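Long-range contacts in minor fimbrium subunit Mfa5 (Porphyromonas gingivalis ATCC 33277, PDB 6TO1), which serves as an accessory subunit of the minor fimbriae, surface pili that mediate biofilm formation and adhesion to host cells and to other oral bacteria: residues I132-S137 / A200-W205; V175-E180 / W205-Q210. One frame throughout, in Å; residues are numbered along the deposited sequence.

Contact 1. Residues I132-S137 / A200-W205; sequences IDQSSS and ALTPIW. With MG (magnesium ion), chain B; PO4 (phosphate ion), chain C.
The Asp-x-Ser-x-Ser signature of a MIDAS, the metal-ion-dependent adhesion site of von Willebrand factor A domains, is bound here to 200-205 through Gln134, the residue between Asp133 and Ser135. Gln134 O accepts from Ile204 N (2.9 Å, N-H...O 155°), and the same oxygen receives a CA-H...O contact from Pro203; Ser135 CA donates another to Ile204 O. The backbones form a single beta bridge at Ser135 and Ile204, whose CA atoms are 4.9 Å apart. Reaching out beyond CG in extended form, the Gln134 side chain takes Thr202 N on OE1 at 3.1 Å; the donor stands above the amide plane, 54° out of it. Gln134 NE2 packs on Ile204 CD1 and hydrogen-bonds to Asp178 OD2. Deeper, Ile132 CG2 meets Leu201 CD1 at 3.5 Å, the two side chains crossing at about a right angle. Ser135 OG and Ser137 OG each bind the magnesium at 2.1 Å; Thr207 OG1, two waters and phosphate O4 complete its six ligands. Asp133 stays in the second shell: its OD1 takes Ser135 N in an Asx turn and Ser135 OG on its syn lone pair, and OD2 accepts from water 1. The carboxylate thus orients a ligand hydroxyl and a bound water, and its negative charge probably helps balance the cation indirectly.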
loop_
_atom_site.group_PDB
_atom_site.type_symbol
_atom_site.label_atom_id
_atom_site.label_comp_id
_atom_site.label_asym_id
_atom_site.label_seq_id
_atom_site.Cartn_x
_atom_site.Cartn_y
_atom_site.Cartn_z
ATOM N N ILE A 132 11.164 -30.896 -11.561
ATOM C CA ILE A 132 12.559 -31.222 -11.849
ATOM C C ILE A 132 12.654 -32.569 -12.564
ATOM O O ILE A 132 12.181 -33.590 -12.060
ATOM C CB ILE A 132 13.437 -31.209 -10.580
ATOM C CG1 ILE A 132 13.201 -29.915 -9.788
ATOM C CG2 ILE A 132 14.930 -31.347 -10.946
ATOM C CD1 ILE A 132 14.116 -29.729 -8.578
ATOM N N ASP A 133 13.304 -32.546 -13.734
ATOM C CA ASP A 133 13.686 -33.704 -14.545
ATOM C C ASP A 133 14.783 -34.489 -13.836
ATOM O O ASP A 133 15.880 -33.964 -13.645
ATOM C CB ASP A 133 14.158 -33.106 -15.866
ATOM C CG ASP A 133 14.559 -34.110 -16.914
ATOM O OD1 ASP A 133 14.735 -35.318 -16.647
ATOM O OD2 ASP A 133 14.729 -33.634 -18.055
ATOM N N GLN A 134 14.482 -35.715 -13.388
ATOM C CA GLN A 134 15.506 -36.635 -12.878
ATOM C C GLN A 134 15.665 -37.849 -13.794
ATOM O O GLN A 134 15.920 -38.970 -13.334
ATOM C CB GLN A 134 15.207 -37.070 -11.429
ATOM C CG GLN A 134 13.957 -37.870 -11.198
ATOM C CD GLN A 134 13.909 -38.521 -9.793
ATOM O OE1 GLN A 134 14.518 -38.037 -8.841
ATOM N NE2 GLN A 134 13.186 -39.619 -9.682
ATOM N N SER A 135 15.496 -37.643 -15.100
ATOM C CA SER A 135 15.617 -38.729 -16.067
ATOM C C SER A 135 17.080 -39.117 -16.243
ATOM O O SER A 135 17.986 -38.396 -15.852
ATOM C CB SER A 135 15.014 -38.320 -17.416
ATOM O OG SER A 135 15.791 -37.293 -18.004
ATOM N N SER A 136 17.306 -40.270 -16.878
ATOM C CA SER A 136 18.670 -40.800 -16.991
ATOM C C SER A 136 19.579 -39.902 -17.824
ATOM O O SER A 136 20.797 -39.857 -17.582
ATOM C CB SER A 136 18.604 -42.242 -17.546
ATOM O OG SER A 136 18.584 -42.263 -18.954
ATOM N N SER A 137 19.023 -39.111 -18.752
ATOM C CA SER A 137 19.858 -38.182 -19.501
ATOM C C SER A 137 20.460 -37.098 -18.622
ATOM O O SER A 137 21.408 -36.421 -19.061
ATOM C CB SER A 137 19.036 -37.539 -20.630
ATOM O OG SER A 137 17.982 -36.763 -20.060
ATOM N N ALA A 200 17.572 -35.531 -2.730
ATOM C CA ALA A 200 17.380 -36.963 -2.923
ATOM C C ALA A 200 17.043 -37.347 -4.370
ATOM O O ALA A 200 16.737 -38.521 -4.624
ATOM C CB ALA A 200 16.272 -37.490 -2.010
ATOM N N LEU A 201 17.058 -36.391 -5.299
ATOM C CA LEU A 201 16.813 -36.701 -6.702
ATOM C C LEU A 201 17.861 -37.687 -7.202
ATOM O O LEU A 201 19.038 -37.592 -6.850
ATOM C CB LEU A 201 16.875 -35.429 -7.545
ATOM C CG LEU A 201 15.842 -34.336 -7.299
ATOM C CD1 LEU A 201 16.201 -33.140 -8.217
ATOM C CD2 LEU A 201 14.426 -34.798 -7.553
ATOM N N THR A 202 17.436 -38.599 -8.073
ATOM C CA THR A 202 18.315 -39.636 -8.565
ATOM C C THR A 202 17.911 -39.999 -9.986
ATOM O O THR A 202 16.711 -40.013 -10.293
ATOM C CB THR A 202 18.221 -40.857 -7.636
ATOM O OG1 THR A 202 19.278 -41.772 -7.913
ATOM C CG2 THR A 202 16.895 -41.543 -7.830
ATOM N N PRO A 203 18.863 -40.282 -10.866
ATOM C CA PRO A 203 18.507 -40.489 -12.286
ATOM C C PRO A 203 17.797 -41.810 -12.530
ATOM O O PRO A 203 18.280 -42.873 -12.146
ATOM C CB PRO A 203 19.859 -40.443 -13.011
ATOM C CG PRO A 203 20.852 -39.928 -12.023
ATOM C CD PRO A 203 20.324 -40.233 -10.654
ATOM N N ILE A 204 16.655 -41.738 -13.222
ATOM C CA ILE A 204 15.829 -42.889 -13.545
ATOM C C ILE A 204 15.439 -42.770 -15.014
ATOM O O ILE A 204 15.189 -41.666 -15.499
ATOM C CB ILE A 204 14.574 -42.967 -12.648
ATOM C CG1 ILE A 204 14.986 -43.162 -11.187
ATOM C CG2 ILE A 204 13.652 -44.065 -13.102
ATOM C CD1 ILE A 204 13.828 -43.118 -10.203
ATOM N N TRP A 205 15.389 -43.896 -15.724
ATOM C CA TRP A 205 15.100 -43.845 -17.156
ATOM C C TRP A 205 13.765 -43.147 -17.428
ATOM O O TRP A 205 12.796 -43.288 -16.680
ATOM C CB TRP A 205 15.074 -45.271 -17.781
ATOM C CG TRP A 205 14.015 -46.210 -17.229
ATOM C CD1 TRP A 205 14.144 -47.097 -16.172
ATOM C CD2 TRP A 205 12.656 -46.359 -17.696
ATOM N NE1 TRP A 205 12.950 -47.748 -15.956
ATOM C CE2 TRP A 205 12.033 -47.332 -16.887
ATOM C CE3 TRP A 205 11.922 -45.776 -18.724
ATOM C CZ2 TRP A 205 10.706 -47.703 -17.059
ATOM C CZ3 TRP A 205 10.601 -46.139 -18.882
ATOM C CH2 TRP A 205 10.012 -47.103 -18.067
HETATM MG MG MG B . 15.946 -37.281 -20.080
HETATM P P PO4 C . 15.963 -40.476 -20.694
HETATM O O1 PO4 C . 16.110 -41.611 -19.664
HETATM O O2 PO4 C . 14.515 -40.402 -21.163
HETATM O O3 PO4 C . 16.829 -40.845 -21.883
HETATM O O4 PO4 C . 16.466 -39.191 -20.154
HETATM O O HOH W 1 15.627 -35.275 -20.012
HETATM O O HOH W 2 16.000 -37.024 -22.166
#

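Contact 2. Residues V175-E180 / W205-Q210; sequences VSYDHE and WGTHTQ. With MG (magnesium ion), chain B; PO4 (phosphate ion), chain C.
The imidazole of His179 lies flat against the six-membered ring of Trp205, with centroids 3.7 Å apart and planes 13° from parallel, a face-to-face stack. Trp205 CZ2 sits over the centre of one imidazole face, and Asp178 OD1 lies above the opposite face toward its rim. In the ring plane, ND1 donates to Trp205 O at 2.8 Å, so His179 grips both the indole and the backbone of one residue. With CG between the backbone N and the carbonyl carbon (chi1 55°), the imidazole lies along the indole; CB, placed by the backbone, makes a CH-pi contact over the same six-membered ring. The Tyr177 ring has Thr207 CG2 at its edge, 3.8 Å from CE1, while its OH is 2.9 Å from Thr209 OG1. At the edge of the His208 ring, CD2 approaches His179 O to 3.3 Å. Backbone pairing adds His208 N to Asp178 O (2.7 Å, N-H...O 151°). Gly206 passes within 4.0 Å of His179, CA to CA, and its N donates to phosphate O1 at 2.8 Å. Thr207 OG1 binds the magnesium and the phosphate. His208 is the N-cap residue of helix 209-220, its ND1 accepting from Gly211 N. The contact therefore joins the end of strand 170-177, paired with strand 126-133 on one side and 181-186 on the other, to the start of that helix.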
loop_
_atom_site.group_PDB
_atom_site.type_symbol
_atom_site.label_atom_id
_atom_site.label_comp_id
_atom_site.label_asym_id
_atom_site.label_seq_id
_atom_site.Cartn_x
_atom_site.Cartn_y
_atom_site.Cartn_z
ATOM N N VAL A 175 7.660 -31.195 -7.568
ATOM C CA VAL A 175 7.461 -32.367 -8.404
ATOM C C VAL A 175 8.807 -32.786 -9.009
ATOM O O VAL A 175 9.586 -31.946 -9.467
ATOM C CB VAL A 175 6.448 -32.066 -9.537
ATOM C CG1 VAL A 175 6.359 -33.259 -10.491
ATOM C CG2 VAL A 175 5.067 -31.725 -8.987
ATOM N N SER A 176 9.075 -34.085 -9.040
ATOM C CA SER A 176 10.162 -34.615 -9.848
ATOM C C SER A 176 9.544 -35.572 -10.860
ATOM O O SER A 176 8.393 -36.002 -10.718
ATOM C CB SER A 176 11.223 -35.329 -9.012
ATOM O OG SER A 176 10.714 -36.540 -8.487
ATOM N N TYR A 177 10.298 -35.892 -11.909
ATOM C CA TYR A 177 9.774 -36.855 -12.835
ATOM C C TYR A 177 10.892 -37.579 -13.564
ATOM O O TYR A 177 11.988 -37.053 -13.781
ATOM C CB TYR A 177 8.809 -36.223 -13.863
ATOM C CG TYR A 177 9.467 -35.286 -14.852
ATOM C CD1 TYR A 177 9.889 -35.731 -16.094
ATOM C CD2 TYR A 177 9.640 -33.947 -14.558
ATOM C CE1 TYR A 177 10.473 -34.880 -16.997
ATOM C CE2 TYR A 177 10.227 -33.101 -15.453
ATOM C CZ TYR A 177 10.638 -33.565 -16.679
ATOM O OH TYR A 177 11.213 -32.690 -17.584
ATOM N N ASP A 178 10.571 -38.805 -13.929
ATOM C CA ASP A 178 11.358 -39.617 -14.848
ATOM C C ASP A 178 10.362 -40.197 -15.855
ATOM O O ASP A 178 9.747 -39.448 -16.633
ATOM C CB ASP A 178 12.154 -40.690 -14.106
ATOM C CG ASP A 178 11.360 -41.392 -13.020
ATOM O OD1 ASP A 178 10.527 -42.268 -13.356
ATOM O OD2 ASP A 178 11.583 -41.052 -11.811
ATOM N N HIS A 179 10.200 -41.519 -15.891
ATOM C CA HIS A 179 9.149 -42.058 -16.744
ATOM C C HIS A 179 7.762 -41.862 -16.150
ATOM O O HIS A 179 6.774 -42.147 -16.826
ATOM C CB HIS A 179 9.372 -43.551 -17.066
ATOM C CG HIS A 179 9.520 -44.428 -15.865
ATOM N ND1 HIS A 179 10.751 -44.702 -15.310
ATOM C CD2 HIS A 179 8.604 -45.079 -15.107
ATOM C CE1 HIS A 179 10.589 -45.504 -14.270
ATOM N NE2 HIS A 179 9.296 -45.746 -14.127
ATOM N N GLU A 180 7.663 -41.348 -14.925
ATOM C CA GLU A 180 6.402 -40.972 -14.304
ATOM C C GLU A 180 6.690 -39.815 -13.349
ATOM O O GLU A 180 7.831 -39.638 -12.909
ATOM C CB GLU A 180 5.778 -42.164 -13.554
ATOM C CG GLU A 180 6.646 -42.556 -12.407
ATOM C CD GLU A 180 6.302 -43.882 -11.782
ATOM O OE1 GLU A 180 5.169 -44.361 -11.962
ATOM O OE2 GLU A 180 7.190 -44.428 -11.091
ATOM N N TRP A 205 15.389 -43.896 -15.724
ATOM C CA TRP A 205 15.100 -43.845 -17.156
ATOM C C TRP A 205 13.765 -43.147 -17.428
ATOM O O TRP A 205 12.796 -43.288 -16.680
ATOM C CB TRP A 205 15.074 -45.271 -17.781
ATOM C CG TRP A 205 14.015 -46.210 -17.229
ATOM C CD1 TRP A 205 14.144 -47.097 -16.172
ATOM C CD2 TRP A 205 12.656 -46.359 -17.696
ATOM N NE1 TRP A 205 12.950 -47.748 -15.956
ATOM C CE2 TRP A 205 12.033 -47.332 -16.887
ATOM C CE3 TRP A 205 11.922 -45.776 -18.724
ATOM C CZ2 TRP A 205 10.706 -47.703 -17.059
ATOM C CZ3 TRP A 205 10.601 -46.139 -18.882
ATOM C CH2 TRP A 205 10.012 -47.103 -18.067
ATOM N N GLY A 206 13.706 -42.439 -18.559
ATOM C CA GLY A 206 12.446 -41.914 -19.045
ATOM C C GLY A 206 12.297 -40.436 -18.744
ATOM O O GLY A 206 12.646 -40.006 -17.654
ATOM N N THR A 207 11.773 -39.654 -19.684
ATOM C CA THR A 207 11.618 -38.211 -19.494
ATOM C C THR A 207 10.179 -37.825 -19.843
ATOM O O THR A 207 9.884 -37.382 -20.964
ATOM C CB THR A 207 12.645 -37.433 -20.326
ATOM O OG1 THR A 207 13.983 -37.922 -20.097
ATOM C CG2 THR A 207 12.577 -35.949 -20.006
ATOM N N HIS A 208 9.283 -37.965 -18.867
ATOM C CA HIS A 208 7.838 -37.745 -19.063
ATOM C C HIS A 208 7.489 -36.309 -18.665
ATOM O O HIS A 208 6.855 -36.035 -17.645
ATOM C CB HIS A 208 7.057 -38.761 -18.246
ATOM C CG HIS A 208 5.668 -39.043 -18.730
ATOM N ND1 HIS A 208 4.775 -38.059 -19.097
ATOM C CD2 HIS A 208 5.005 -40.215 -18.853
ATOM C CE1 HIS A 208 3.621 -38.617 -19.432
ATOM N NE2 HIS A 208 3.743 -39.927 -19.306
ATOM N N THR A 209 8.002 -35.367 -19.468
ATOM C CA THR A 209 7.848 -33.950 -19.130
ATOM C C THR A 209 6.370 -33.564 -19.077
ATOM O O THR A 209 5.943 -32.820 -18.187
ATOM C CB THR A 209 8.644 -33.121 -20.130
ATOM O OG1 THR A 209 10.013 -33.565 -20.105
ATOM C CG2 THR A 209 8.596 -31.623 -19.820
ATOM N N GLN A 210 5.571 -34.083 -19.996
ATOM C CA GLN A 210 4.138 -33.839 -19.916
ATOM C C GLN A 210 3.604 -34.273 -18.557
ATOM O O GLN A 210 2.813 -33.560 -17.931
ATOM C CB GLN A 210 3.416 -34.572 -21.035
ATOM C CG GLN A 210 1.921 -34.586 -20.822
ATOM C CD GLN A 210 1.140 -35.178 -21.970
ATOM O OE1 GLN A 210 1.573 -36.149 -22.617
ATOM N NE2 GLN A 210 -0.033 -34.588 -22.236
HETATM MG MG MG B . 15.946 -37.281 -20.080
HETATM P P PO4 C . 15.963 -40.476 -20.694
HETATM O O1 PO4 C . 16.110 -41.611 -19.664
HETATM O O2 PO4 C . 14.515 -40.402 -21.163
HETATM O O3 PO4 C . 16.829 -40.845 -21.883
HETATM O O4 PO4 C . 16.466 -39.191 -20.154
HETATM O O HOH W 1 15.627 -35.275 -20.012
HETATM O O HOH W 2 16.000 -37.024 -22.166
#

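The centres of contacts 1 and 2 lie about 8 Å apart, and the two share Trp205, where 200-205 runs into 205-210. Along the chain the segments alternate: 132-137, 175-180, 200-205, then 205-210. Strands 126-133 and 170-177 are neighbours in the six-stranded mixed sheet of the von Willebrand factor A domain, and Ile132 N lies 2.8 Å from Val175 O, a probable hydrogen bond. The loop between helices 191-199 and 209-220 passes the ends of both strands. Contact 1 supplies Ser135 and Ser137 to the magnesium, contact 2 Thr207, so the metal site is assembled where the two meet. Phosphate, probably from the crystallisation liquor, occupies a coordination position that in related domains can take a ligand's carboxylate.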